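Local structure of Ulp1-like SUMO protease (Chaetomium thermophilum, 6DG4) at residues A[125-130]-A[140-145]; A[148-153]-A[186-191]; A[88-93]-A[115-120]; A[5-10]-A[215-220]. The protein is a thiol protease of the C48 family, probably removing SUMO from its conjugates, and is represented here by its C-terminal catalytic domain. All blocks are in the same frame, centred on the assembly; numbering follows the deposited sequence. Where two conformers were deposited one is given.

How the contacts relate
Contacts 1, 2 and 3 all reach one mixed sheet. Contact 1 is the central hairpin pairing, contact 2 adds the parallel outermost strand 187-188 beyond strand 149-153, and contact 3 ties the other outermost strand, 89-91, to the loop after helix 109-114. The centre of contact 1 is about 9 Å from those of contacts 2 and 3, which are about 17 Å apart. Contact 4, where the N-terminal tail meets the end of helix 202-215, stands off the sheet, its centre about 17 Å from that of contact 1. In Ulp1-like proteases the sheet generally carries the catalytic histidine and aspartate, and the start of the central helix, here probably 202-215, the cysteine.

Contact 1 of 4, residues A[125-130]-A[140-145]; sequences IDTILI and LAVIRP
Ile-128 and Ile-143 face each other as a hydrogen-bonded antiparallel pair, their CB atoms 4.0 Å apart, and the next such pair, Ile-130 with Ala-141, continues the same tightly packed face. Ile-128 N reaches Ile-143 O at 2.8 Å and Ile-143 N answers to Ile-128 O; Ile-130 and Ala-141 exchange a second pair of bonds. The small methyl of Ala-141 suits a place that Leu-169 of helix 163-177 also covers. Further along, Ile-130 CD1 meets Ile-143 CD1 at 4.0 Å. Each of these isoleucines sets CG1 beside its backbone N (chi1 -61° and -58°), and the long branches meet at an oblique angle. The segments belong to the beta hairpin 127-134/137-144 in the middle of the mixed sheet, where beta-branched residues fit the extended backbone. At its end Pro-145, which has no N-H to offer, lays its ring across Ile-128 at about a right angle, Pro-145 CG being 3.9 Å from Ile-128 CD1. The other face, that of Thr-127 and Val-142, is wetter at this end. Arg-144 NE donates to two waters: water 1 in turn donates to Asp-126 O at 3.0 Å, and water 2 bonds Thr-127 OG1 at 2.9 Å. The arginine chain, bent at chi3, continues past them, and its NH1 bonds Ser-2 O.

Contact 2 of 4, residues A[148-153]-A[186-191]; sequences RTVSHL and WQAVDF
Ser-151 OG donates to Val-189 O at 2.7 Å, tilted 22° from the carbonyl plane, and so adds a side-chain link to the backbone pairing. The segments are the two parallel strands of a beta-alpha-beta unit whose crossover runs through helix 163-177. Thr-149 pairs with Gln-187 and Val-150 with Ala-188, through bonds such as Val-150 N to Gln-187 O at 3.0 Å and Val-189 N to Val-150 O at 2.9 Å. Beta-branched Thr-149 and Val-189 suit the extended chain, and their CG2 methyls meet at 3.7 Å. At the start of the strand Arg-148, whose positive phi belongs to a G1 beta bulge opposite Arg-144, puts its CA over one face of the Trp-186 indole in a CH-pi contact, 3.5 Å from the centroid of the six-membered ring. The arginine chain, bent at chi2 (-68°), brings Arg-148 CD back to 3.7 Å from Trp-186 CE2, while NH1 goes on to bond Pro-145 O. Val-173 and Leu-177 of the crossover helix also touch the indole. A serine in place of Trp-186 would probably leave the Arg-148 backbone without its aromatic cover and open a gap beside Val-150 and the helix. At the far end Phe-191 presents its edge, near the ring plane, to the serine hydroxyl, with Phe-191 CE2 3.2 Å from Ser-151 OG.

Contact 3 of 4, residues A[88-93]-A[115-120]; sequences KCTAFT and ANVRKA
One direct polar bond joins the segments: Thr-90 OG1 donates to Ala-115 O at 2.7 Å, in the carbonyl plane and on a lone pair. With OG1 anti to the backbone N (chi1 -171°), the hydroxyl reaches the end of helix 109-114, where the last carbonyls lack the partners a further turn would supply. Water 6 donates to Thr-90 OG1 at 3.3 Å and weakly accepts from Asn-116 ND2. Replacing Thr-90 by a valine would probably leave Ala-115 O without this donor and the water with one partner fewer. Within the loop, Arg-118 NH1 bonds Asn-116 OD1 in the guanidinium plane. The apolar contacts centre on Phe-92. Ala-115 CB makes a CH-pi contact over one face of the Phe-92 ring, 3.8 Å from its centroid and offset toward the rim; so small a side chain lets the helix end come this close. Val-117 CG2 fills the angle between Phe-92 CZ, at 3.9 Å, and Thr-90 CG2, at 3.7 Å, and Leu-112 touches both the phenylalanine and the valine. Asn-116, with a positive phi of 60°, closes the helix in a Schellman motif, here packed against the outermost strand 89-91 of the sheet.

Contact 4 of 4, residues A[5-10]-A[215-220]; sequences RPPARQ and LGVDPA
The flat groups that meet are peptide units, each met at its carbonyl oxygen by an N-H that comes in somewhat out of the carbonyl plane: Gly-216 O takes Arg-5 N at 2.8 Å, and Arg-5 O takes Asp-218 N, also at 2.8 Å. Together the two bonds make a single beta-type bridge, with Arg-5 set against Val-217, just beyond the Schellman motif that ends helix 202-215. Gly-216 is the residue with positive phi (78°) in that motif; a CB there would be jammed against the carbonyl O of Leu-215, which explains why a glycine occupies the place. The bridge thus fastens the N-terminal tail, more than 200 residues away in sequence, to the loop between two helices. Because Arg-5 supplies backbone atoms alone to the bonds, its charged end can lead away from the loop, though its CB and CG pass 3.8 Å from Gly-216 O. Val-217 CA makes a CA-H...O contact with Arg-5 O at 3.3 Å. Apolar packing is slight: Pro-7, its ring fixed to the backbone, offers a compact apolar surface and lies across Val-217 at about a right angle. Pro-7 CB is 3.9 Å from Val-217 CG1, which chi1 of 170° sets opposite the backbone N. Farther along, Arg-9 NE forms a salt bridge with Asp-252, and Arg-9 NH1 bonds Gln-10 O at 2.9 Å, the oxygen lying in the guanidinium plane.

Contact 1 of 4, residues A[125-130]-A[140-145]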
loop_
_atom_site.group_PDB
_atom_site.type_symbol
_atom_site.label_atom_id
_atom_site.label_comp_id
_atom_site.label_asym_id
_atom_site.label_seq_id
_atom_site.Cartn_x
_atom_site.Cartn_y
_atom_site.Cartn_z
ATOM N N ILE A 125 10.004 -4.226 12.792
ATOM C CA ILE A 125 9.185 -3.594 11.765
ATOM C C ILE A 125 7.827 -3.258 12.368
ATOM O O ILE A 125 7.247 -4.073 13.094
ATOM C CB ILE A 125 9.027 -4.550 10.569
ATOM C CG1 ILE A 125 10.393 -4.942 9.996
ATOM C CG2 ILE A 125 8.153 -3.926 9.493
ATOM C CD1 ILE A 125 10.319 -6.073 8.970
ATOM N N ASP A 126 7.299 -2.071 12.051
ATOM C CA ASP A 126 5.943 -1.721 12.460
ATOM C C ASP A 126 4.876 -2.211 11.481
ATOM O O ASP A 126 3.814 -2.675 11.910
ATOM C CB ASP A 126 5.777 -0.203 12.576
ATOM C CG ASP A 126 6.523 0.392 13.753
ATOM O OD1 ASP A 126 6.860 -0.328 14.716
ATOM O OD2 ASP A 126 6.764 1.613 13.711
ATOM N N THR A 127 5.124 -2.099 10.175
ATOM C CA THR A 127 4.097 -2.344 9.172
ATOM C C THR A 127 4.709 -3.011 7.956
ATOM O O THR A 127 5.677 -2.497 7.390
ATOM C CB THR A 127 3.472 -1.017 8.738
ATOM O OG1 THR A 127 3.047 -0.302 9.900
ATOM C CG2 THR A 127 2.291 -1.252 7.827
ATOM N N ILE A 128 4.123 -4.135 7.549
ATOM C CA ILE A 128 4.468 -4.824 6.310
ATOM C C ILE A 128 3.244 -4.765 5.404
ATOM O O ILE A 128 2.175 -5.274 5.763
ATOM C CB ILE A 128 4.887 -6.281 6.569
ATOM C CG1 ILE A 128 6.101 -6.329 7.505
ATOM C CG2 ILE A 128 5.178 -6.989 5.250
ATOM C CD1 ILE A 128 6.478 -7.738 7.942
ATOM N N LEU A 129 3.402 -4.149 4.234
ATOM C CA LEU A 129 2.317 -3.954 3.280
ATOM C C LEU A 129 2.467 -4.948 2.132
ATOM O O LEU A 129 3.481 -4.936 1.425
ATOM C CB LEU A 129 2.362 -2.523 2.739
ATOM C CG LEU A 129 2.236 -1.397 3.775
ATOM C CD1 LEU A 129 2.533 -0.051 3.117
ATOM C CD2 LEU A 129 0.850 -1.382 4.414
ATOM N N ILE A 130 1.467 -5.801 1.948
ATOM C CA ILE A 130 1.487 -6.844 0.931
ATOM C C ILE A 130 0.285 -6.645 0.018
ATOM O O ILE A 130 -0.846 -6.974 0.379
ATOM C CB ILE A 130 1.477 -8.250 1.564
ATOM C CG1 ILE A 130 2.713 -8.453 2.440
ATOM C CG2 ILE A 130 1.398 -9.321 0.481
ATOM C CD1 ILE A 130 2.631 -9.678 3.337
ATOM N N LEU A 140 -5.378 -5.652 0.348
ATOM C CA LEU A 140 -4.163 -5.313 1.077
ATOM C C LEU A 140 -4.032 -6.219 2.289
ATOM O O LEU A 140 -4.900 -6.211 3.166
ATOM C CB LEU A 140 -4.209 -3.858 1.551
ATOM C CG LEU A 140 -2.956 -3.384 2.288
ATOM C CD1 LEU A 140 -1.777 -3.272 1.331
ATOM C CD2 LEU A 140 -3.216 -2.068 3.008
ATOM N N ALA A 141 -2.942 -6.971 2.356
ATOM C CA ALA A 141 -2.570 -7.648 3.588
ATOM C C ALA A 141 -1.608 -6.747 4.351
ATOM O O ALA A 141 -0.754 -6.083 3.757
ATOM C CB ALA A 141 -1.925 -9.002 3.299
ATOM N N VAL A 142 -1.763 -6.719 5.669
ATOM C CA VAL A 142 -0.935 -5.894 6.537
ATOM C C VAL A 142 -0.503 -6.758 7.709
ATOM O O VAL A 142 -1.347 -7.277 8.447
ATOM C CB VAL A 142 -1.681 -4.645 7.037
ATOM C CG1 VAL A 142 -0.758 -3.766 7.886
ATOM C CG2 VAL A 142 -2.242 -3.852 5.870
ATOM N N ILE A 143 0.796 -6.920 7.875
ATOM C CA ILE A 143 1.346 -7.551 9.064
ATOM C C ILE A 143 1.911 -6.441 9.935
ATOM O O ILE A 143 2.605 -5.542 9.440
ATOM C CB ILE A 143 2.419 -8.591 8.701
ATOM C CG1 ILE A 143 1.830 -9.668 7.783
ATOM C CG2 ILE A 143 2.994 -9.217 9.966
ATOM C CD1 ILE A 143 2.870 -10.622 7.193
ATOM N N ARG A 144 1.591 -6.481 11.225
ATOM C CA ARG A 144 2.057 -5.482 12.187
ATOM C C ARG A 144 2.862 -6.226 13.242
ATOM O O ARG A 144 2.313 -6.672 14.262
ATOM C CB ARG A 144 0.881 -4.714 12.779
ATOM C CG ARG A 144 0.037 -4.010 11.719
ATOM C CD ARG A 144 -1.191 -3.367 12.323
ATOM N NE ARG A 144 -0.933 -1.998 12.738
ATOM C CZ ARG A 144 -1.708 -1.296 13.554
ATOM N NH1 ARG A 144 -2.772 -1.857 14.113
ATOM N NH2 ARG A 144 -1.400 -0.031 13.818
ATOM N N PRO A 145 4.169 -6.409 13.026
ATOM C CA PRO A 145 4.931 -7.300 13.918
ATOM C C PRO A 145 4.986 -6.852 15.366
ATOM O O PRO A 145 4.956 -7.703 16.261
ATOM C CB PRO A 145 6.320 -7.334 13.262
ATOM C CG PRO A 145 6.021 -7.109 11.798
ATOM C CD PRO A 145 4.950 -6.047 11.827
HETATM O O HOH W 1 1.627 -0.614 12.402
HETATM O O HOH W 2 0.249 -0.602 10.505
#

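Contact 2 of 4, residues A[148-153]-A[186-191]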
loop_
_atom_site.group_PDB
_atom_site.type_symbol
_atom_site.label_atom_id
_atom_site.label_comp_id
_atom_site.label_asym_id
_atom_site.label_seq_id
_atom_site.Cartn_x
_atom_site.Cartn_y
_atom_site.Cartn_z
ATOM N N ARG A 148 1.947 -8.081 16.843
ATOM C CA ARG A 148 1.732 -9.511 16.655
ATOM C C ARG A 148 0.384 -9.768 15.983
ATOM O O ARG A 148 -0.373 -10.652 16.384
ATOM C CB ARG A 148 1.868 -10.304 17.959
ATOM C CG ARG A 148 3.092 -9.977 18.810
ATOM C CD ARG A 148 4.426 -10.386 18.184
ATOM N NE ARG A 148 5.469 -10.324 19.200
ATOM C CZ ARG A 148 6.165 -9.238 19.518
ATOM N NH1 ARG A 148 5.967 -8.102 18.881
ATOM N NH2 ARG A 148 7.056 -9.291 20.498
ATOM N N THR A 149 0.089 -9.000 14.933
ATOM C CA THR A 149 -1.156 -9.197 14.207
ATOM C C THR A 149 -0.919 -9.349 12.713
ATOM O O THR A 149 0.051 -8.830 12.151
ATOM C CB THR A 149 -2.176 -8.063 14.433
ATOM O OG1 THR A 149 -1.668 -6.824 13.919
ATOM C CG2 THR A 149 -2.496 -7.930 15.909
ATOM N N VAL A 150 -1.841 -10.067 12.083
ATOM C CA VAL A 150 -1.972 -10.083 10.635
ATOM C C VAL A 150 -3.384 -9.631 10.296
ATOM O O VAL A 150 -4.332 -9.880 11.049
ATOM C CB VAL A 150 -1.683 -11.466 10.014
ATOM C CG1 VAL A 150 -0.305 -11.977 10.444
ATOM C CG2 VAL A 150 -2.774 -12.470 10.379
ATOM N N SER A 151 -3.521 -8.984 9.141
ATOM C CA SER A 151 -4.810 -8.485 8.698
ATOM C C SER A 151 -4.900 -8.572 7.184
ATOM O O SER A 151 -3.892 -8.504 6.474
ATOM C CB SER A 151 -5.039 -7.020 9.098
ATOM O OG SER A 151 -4.909 -6.830 10.497
ATOM N N HIS A 152 -6.128 -8.697 6.701
ATOM C CA HIS A 152 -6.427 -8.641 5.279
ATOM C C HIS A 152 -7.576 -7.663 5.107
ATOM O O HIS A 152 -8.671 -7.897 5.630
ATOM C CB HIS A 152 -6.811 -10.030 4.768
ATOM C CG HIS A 152 -7.150 -10.062 3.313
ATOM N ND1 HIS A 152 -8.227 -10.763 2.818
ATOM C CD2 HIS A 152 -6.563 -9.470 2.246
ATOM C CE1 HIS A 152 -8.280 -10.616 1.507
ATOM N NE2 HIS A 152 -7.286 -9.831 1.135
ATOM N N LEU A 153 -7.324 -6.566 4.392
ATOM C CA LEU A 153 -8.318 -5.517 4.190
ATOM C C LEU A 153 -8.864 -5.651 2.774
ATOM O O LEU A 153 -8.157 -5.379 1.796
ATOM C CB LEU A 153 -7.734 -4.124 4.414
ATOM C CG LEU A 153 -7.499 -3.740 5.875
ATOM C CD1 LEU A 153 -6.255 -4.413 6.436
ATOM C CD2 LEU A 153 -7.413 -2.231 6.040
ATOM N N TRP A 186 0.038 -14.387 18.589
ATOM C CA TRP A 186 -0.326 -13.786 17.315
ATOM C C TRP A 186 -1.823 -13.940 17.082
ATOM O O TRP A 186 -2.449 -14.895 17.549
ATOM C CB TRP A 186 0.442 -14.456 16.166
ATOM C CG TRP A 186 1.843 -13.947 16.049
ATOM C CD1 TRP A 186 2.928 -14.345 16.777
ATOM C CD2 TRP A 186 2.303 -12.910 15.177
ATOM N NE1 TRP A 186 4.041 -13.628 16.400
ATOM C CE2 TRP A 186 3.679 -12.736 15.424
ATOM C CE3 TRP A 186 1.686 -12.119 14.202
ATOM C CZ2 TRP A 186 4.443 -11.799 14.734
ATOM C CZ3 TRP A 186 2.445 -11.195 13.521
ATOM C CH2 TRP A 186 3.807 -11.034 13.793
ATOM N N GLN A 187 -2.400 -12.983 16.362
ATOM C CA GLN A 187 -3.795 -13.104 15.983
ATOM C C GLN A 187 -4.056 -12.381 14.675
ATOM O O GLN A 187 -3.333 -11.461 14.283
ATOM C CB GLN A 187 -4.753 -12.559 17.042
ATOM C CG GLN A 187 -4.574 -11.109 17.358
ATOM C CD GLN A 187 -5.313 -10.723 18.624
ATOM O OE1 GLN A 187 -6.542 -10.623 18.636
ATOM N NE2 GLN A 187 -4.568 -10.519 19.706
ATOM N N ALA A 188 -5.104 -12.828 14.003
ATOM C CA ALA A 188 -5.640 -12.131 12.850
ATOM C C ALA A 188 -6.671 -11.128 13.348
ATOM O O ALA A 188 -7.526 -11.464 14.173
ATOM C CB ALA A 188 -6.283 -13.127 11.888
ATOM N N VAL A 189 -6.569 -9.893 12.867
ATOM C CA VAL A 189 -7.442 -8.806 13.289
ATOM C C VAL A 189 -8.069 -8.193 12.047
ATOM O O VAL A 189 -7.364 -7.880 11.081
ATOM C CB VAL A 189 -6.666 -7.728 14.069
ATOM C CG1 VAL A 189 -7.539 -6.500 14.313
ATOM C CG2 VAL A 189 -6.140 -8.297 15.384
ATOM N N ASP A 190 -9.387 -8.023 12.074
ATOM C CA ASP A 190 -10.093 -7.312 11.022
ATOM C C ASP A 190 -10.218 -5.839 11.388
ATOM O O ASP A 190 -10.445 -5.488 12.552
ATOM C CB ASP A 190 -11.496 -7.882 10.815
ATOM C CG ASP A 190 -11.501 -9.188 10.044
ATOM O OD1 ASP A 190 -10.723 -9.355 9.082
ATOM O OD2 ASP A 190 -12.316 -10.055 10.395
ATOM N N PHE A 191 -10.061 -4.985 10.386
ATOM C CA PHE A 191 -10.302 -3.558 10.513
ATOM C C PHE A 191 -11.475 -3.172 9.626
ATOM O O PHE A 191 -11.561 -3.609 8.475
ATOM C CB PHE A 191 -9.075 -2.746 10.083
ATOM C CG PHE A 191 -7.902 -2.906 10.995
ATOM C CD1 PHE A 191 -7.836 -2.197 12.178
ATOM C CD2 PHE A 191 -6.867 -3.764 10.674
ATOM C CE1 PHE A 191 -6.765 -2.341 13.030
ATOM C CE2 PHE A 191 -5.787 -3.918 11.527
ATOM C CZ PHE A 191 -5.739 -3.208 12.707
HETATM O O HOH W 3 -1.657 -10.237 19.051
HETATM O O HOH W 4 -8.057 -9.112 8.716
HETATM O O HOH W 5 -9.382 -6.184 7.888
#

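Contact 3 of 4, residues A[88-93]-A[115-120]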
loop_
_atom_site.group_PDB
_atom_site.type_symbol
_atom_site.label_atom_id
_atom_site.label_comp_id
_atom_site.label_asym_id
_atom_site.label_seq_id
_atom_site.Cartn_x
_atom_site.Cartn_y
_atom_site.Cartn_z
ATOM N N LYS A 88 11.032 0.524 9.267
ATOM C CA LYS A 88 9.839 0.514 10.103
ATOM C C LYS A 88 8.578 0.211 9.306
ATOM O O LYS A 88 7.615 -0.328 9.865
ATOM C CB LYS A 88 9.699 1.841 10.845
ATOM C CG LYS A 88 10.672 1.969 12.016
ATOM C CD LYS A 88 10.359 0.955 13.115
ATOM C CE LYS A 88 11.297 1.067 14.294
ATOM N NZ LYS A 88 10.926 0.082 15.354
ATOM N N CYS A 89 8.567 0.523 8.013
ATOM C CA CYS A 89 7.478 0.151 7.122
ATOM C C CYS A 89 8.101 -0.407 5.857
ATOM O O CYS A 89 9.020 0.200 5.298
ATOM C CB CYS A 89 6.604 1.356 6.776
ATOM S SG CYS A 89 5.121 0.961 5.801
ATOM N N THR A 90 7.636 -1.569 5.420
ATOM C CA THR A 90 8.167 -2.141 4.196
ATOM C C THR A 90 7.027 -2.677 3.346
ATOM O O THR A 90 5.931 -2.960 3.831
ATOM C CB THR A 90 9.246 -3.193 4.476
ATOM O OG1 THR A 90 9.860 -3.555 3.234
ATOM C CG2 THR A 90 8.660 -4.422 5.137
ATOM N N ALA A 91 7.300 -2.788 2.052
ATOM C CA ALA A 91 6.280 -3.141 1.085
ATOM C C ALA A 91 6.837 -4.170 0.121
ATOM O O ALA A 91 8.042 -4.219 -0.141
ATOM C CB ALA A 91 5.829 -1.922 0.282
ATOM N N PHE A 92 5.933 -4.966 -0.427
ATOM C CA PHE A 92 6.264 -5.976 -1.412
ATOM C C PHE A 92 5.715 -5.592 -2.777
ATOM O O PHE A 92 4.783 -4.789 -2.906
ATOM C CB PHE A 92 5.716 -7.333 -0.979
ATOM C CG PHE A 92 6.499 -7.960 0.127
ATOM C CD1 PHE A 92 6.249 -7.632 1.442
ATOM C CD2 PHE A 92 7.512 -8.857 -0.151
ATOM C CE1 PHE A 92 6.979 -8.205 2.463
ATOM C CE2 PHE A 92 8.241 -9.432 0.868
ATOM C CZ PHE A 92 7.971 -9.099 2.176
ATOM N N THR A 93 6.333 -6.174 -3.803
ATOM C CA THR A 93 5.904 -5.964 -5.170
ATOM C C THR A 93 4.755 -6.907 -5.518
ATOM O O THR A 93 4.343 -7.763 -4.728
ATOM C CB THR A 93 7.057 -6.208 -6.145
ATOM O OG1 THR A 93 7.326 -7.617 -6.218
ATOM C CG2 THR A 93 8.312 -5.442 -5.708
ATOM N N ALA A 115 12.869 -6.999 0.516
ATOM C CA ALA A 115 12.009 -6.159 1.339
ATOM C C ALA A 115 12.580 -5.913 2.732
ATOM O O ALA A 115 11.929 -5.250 3.546
ATOM C CB ALA A 115 10.619 -6.793 1.464
ATOM N N ASN A 116 13.773 -6.434 3.018
ATOM C CA ASN A 116 14.417 -6.263 4.320
ATOM C C ASN A 116 13.571 -6.841 5.447
ATOM O O ASN A 116 13.499 -6.288 6.546
ATOM C CB ASN A 116 14.810 -4.810 4.555
ATOM C CG ASN A 116 15.909 -4.378 3.623
ATOM O OD1 ASN A 116 16.977 -4.988 3.595
ATOM N ND2 ASN A 116 15.646 -3.361 2.821
ATOM N N VAL A 117 12.956 -7.985 5.173
ATOM C CA VAL A 117 12.188 -8.741 6.151
ATOM C C VAL A 117 13.021 -9.967 6.501
ATOM O O VAL A 117 13.028 -10.964 5.768
ATOM C CB VAL A 117 10.809 -9.126 5.608
ATOM C CG1 VAL A 117 10.051 -9.960 6.611
ATOM C CG2 VAL A 117 10.016 -7.876 5.246
ATOM N N ARG A 118 13.731 -9.893 7.623
ATOM C CA ARG A 118 14.590 -10.968 8.090
ATOM C C ARG A 118 14.234 -11.310 9.529
ATOM O O ARG A 118 13.622 -10.518 10.245
ATOM C CB ARG A 118 16.067 -10.565 8.004
ATOM C CG ARG A 118 16.559 -10.371 6.576
ATOM C CD ARG A 118 17.978 -9.835 6.561
ATOM N NE ARG A 118 18.542 -9.776 5.214
ATOM C CZ ARG A 118 18.389 -8.759 4.367
ATOM N NH1 ARG A 118 17.680 -7.690 4.706
ATOM N NH2 ARG A 118 18.952 -8.816 3.168
ATOM N N LYS A 119 14.614 -12.515 9.949
ATOM C CA LYS A 119 14.327 -12.935 11.316
ATOM C C LYS A 119 14.839 -11.919 12.330
ATOM O O LYS A 119 14.137 -11.579 13.289
ATOM C CB LYS A 119 14.948 -14.309 11.574
ATOM C CG LYS A 119 14.672 -14.885 12.966
ATOM C CD LYS A 119 15.297 -16.269 13.107
ATOM C CE LYS A 119 15.045 -16.849 14.487
ATOM N NZ LYS A 119 15.666 -18.190 14.631
ATOM N N ALA A 120 16.062 -11.419 12.138
ATOM C CA ALA A 120 16.682 -10.575 13.155
ATOM C C ALA A 120 15.930 -9.268 13.384
ATOM O O ALA A 120 15.904 -8.765 14.512
ATOM C CB ALA A 120 18.136 -10.277 12.782
HETATM O O HOH W 6 12.594 -1.816 2.861
#

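Contact 4 of 4, residues A[5-10]-A[215-220]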
loop_
_atom_site.group_PDB
_atom_site.type_symbol
_atom_site.label_atom_id
_atom_site.label_comp_id
_atom_site.label_asym_id
_atom_site.label_seq_id
_atom_site.Cartn_x
_atom_site.Cartn_y
_atom_site.Cartn_z
ATOM N N ARG A 5 -6.035 5.996 14.775
ATOM C CA ARG A 5 -6.542 7.278 15.233
ATOM C C ARG A 5 -7.340 7.972 14.142
ATOM O O ARG A 5 -7.206 7.659 12.956
ATOM C CB ARG A 5 -5.361 8.186 15.603
ATOM C CG ARG A 5 -4.312 7.536 16.482
ATOM C CD ARG A 5 -3.205 8.524 16.817
ATOM N NE ARG A 5 -3.682 9.585 17.699
ATOM C CZ ARG A 5 -3.810 9.462 19.016
ATOM N NH1 ARG A 5 -3.500 8.318 19.615
ATOM N NH2 ARG A 5 -4.254 10.483 19.737
ATOM N N PRO A 6 -8.188 8.935 14.501
ATOM C CA PRO A 6 -8.849 9.715 13.471
ATOM C C PRO A 6 -7.835 10.535 12.700
ATOM O O PRO A 6 -6.808 10.970 13.254
ATOM C CB PRO A 6 -9.801 10.632 14.274
ATOM C CG PRO A 6 -9.844 10.072 15.643
ATOM C CD PRO A 6 -8.551 9.370 15.859
ATOM N N PRO A 7 -8.063 10.778 11.416
ATOM C CA PRO A 7 -7.160 11.640 10.659
ATOM C C PRO A 7 -7.178 13.055 11.220
ATOM O O PRO A 7 -8.230 13.585 11.582
ATOM C CB PRO A 7 -7.736 11.597 9.241
ATOM C CG PRO A 7 -9.168 11.281 9.442
ATOM C CD PRO A 7 -9.211 10.329 10.600
ATOM N N ALA A 8 -5.996 13.676 11.272
ATOM C CA ALA A 8 -5.876 15.014 11.842
ATOM C C ALA A 8 -6.457 16.094 10.941
ATOM O O ALA A 8 -6.759 17.190 11.426
ATOM C CB ALA A 8 -4.411 15.339 12.124
ATOM N N ARG A 9 -6.584 15.817 9.646
ATOM C CA ARG A 9 -7.284 16.678 8.701
ATOM C C ARG A 9 -7.857 15.779 7.613
ATOM O O ARG A 9 -7.593 14.575 7.574
ATOM C CB ARG A 9 -6.385 17.799 8.156
ATOM C CG ARG A 9 -5.038 17.367 7.618
ATOM C CD ARG A 9 -5.116 16.806 6.210
ATOM N NE ARG A 9 -3.779 16.560 5.678
ATOM C CZ ARG A 9 -3.519 15.870 4.573
ATOM N NH1 ARG A 9 -4.508 15.354 3.853
ATOM N NH2 ARG A 9 -2.261 15.689 4.197
ATOM N N GLN A 10 -8.674 16.367 6.744
ATOM C CA GLN A 10 -9.312 15.618 5.668
ATOM C C GLN A 10 -8.275 14.879 4.829
ATOM O O GLN A 10 -7.336 15.482 4.301
ATOM C CB GLN A 10 -10.088 16.597 4.782
ATOM C CG GLN A 10 -10.974 15.932 3.749
ATOM C CD GLN A 10 -12.276 15.455 4.335
ATOM O OE1 GLN A 10 -12.977 16.217 4.999
ATOM N NE2 GLN A 10 -12.602 14.182 4.113
ATOM N N LEU A 215 0.222 4.940 8.512
ATOM C CA LEU A 215 0.252 6.135 9.340
ATOM C C LEU A 215 -0.433 5.949 10.683
ATOM O O LEU A 215 -0.353 6.842 11.531
ATOM C CB LEU A 215 -0.446 7.293 8.625
ATOM C CG LEU A 215 0.242 7.830 7.374
ATOM C CD1 LEU A 215 -0.570 8.979 6.812
ATOM C CD2 LEU A 215 1.662 8.276 7.668
ATOM N N GLY A 216 -1.116 4.832 10.892
ATOM C CA GLY A 216 -1.882 4.662 12.107
ATOM C C GLY A 216 -3.210 5.382 12.122
ATOM O O GLY A 216 -3.710 5.707 13.203
ATOM N N VAL A 217 -3.796 5.633 10.949
ATOM C CA VAL A 217 -5.069 6.331 10.805
ATOM C C VAL A 217 -6.168 5.316 10.531
ATOM O O VAL A 217 -5.977 4.373 9.756
ATOM C CB VAL A 217 -4.975 7.356 9.658
ATOM C CG1 VAL A 217 -6.344 7.915 9.314
ATOM C CG2 VAL A 217 -4.021 8.480 10.031
ATOM N N ASP A 218 -7.326 5.514 11.158
ATOM C CA ASP A 218 -8.472 4.626 10.979
ATOM C C ASP A 218 -9.140 4.869 9.629
ATOM O O ASP A 218 -9.760 5.920 9.426
ATOM C CB ASP A 218 -9.476 4.864 12.109
ATOM C CG ASP A 218 -10.613 3.864 12.108
ATOM O OD1 ASP A 218 -10.848 3.217 11.065
ATOM O OD2 ASP A 218 -11.286 3.734 13.156
ATOM N N PRO A 219 -9.054 3.927 8.683
ATOM C CA PRO A 219 -9.628 4.196 7.354
ATOM C C PRO A 219 -11.133 4.395 7.365
ATOM O O PRO A 219 -11.649 5.176 6.554
ATOM C CB PRO A 219 -9.209 2.971 6.527
ATOM C CG PRO A 219 -9.014 1.886 7.532
ATOM C CD PRO A 219 -8.455 2.582 8.758
ATOM N N ALA A 220 -11.852 3.719 8.270
ATOM C CA ALA A 220 -13.300 3.861 8.344
ATOM C C ALA A 220 -13.722 5.265 8.749
ATOM O O ALA A 220 -14.839 5.682 8.430
ATOM C CB ALA A 220 -13.871 2.854 9.345
#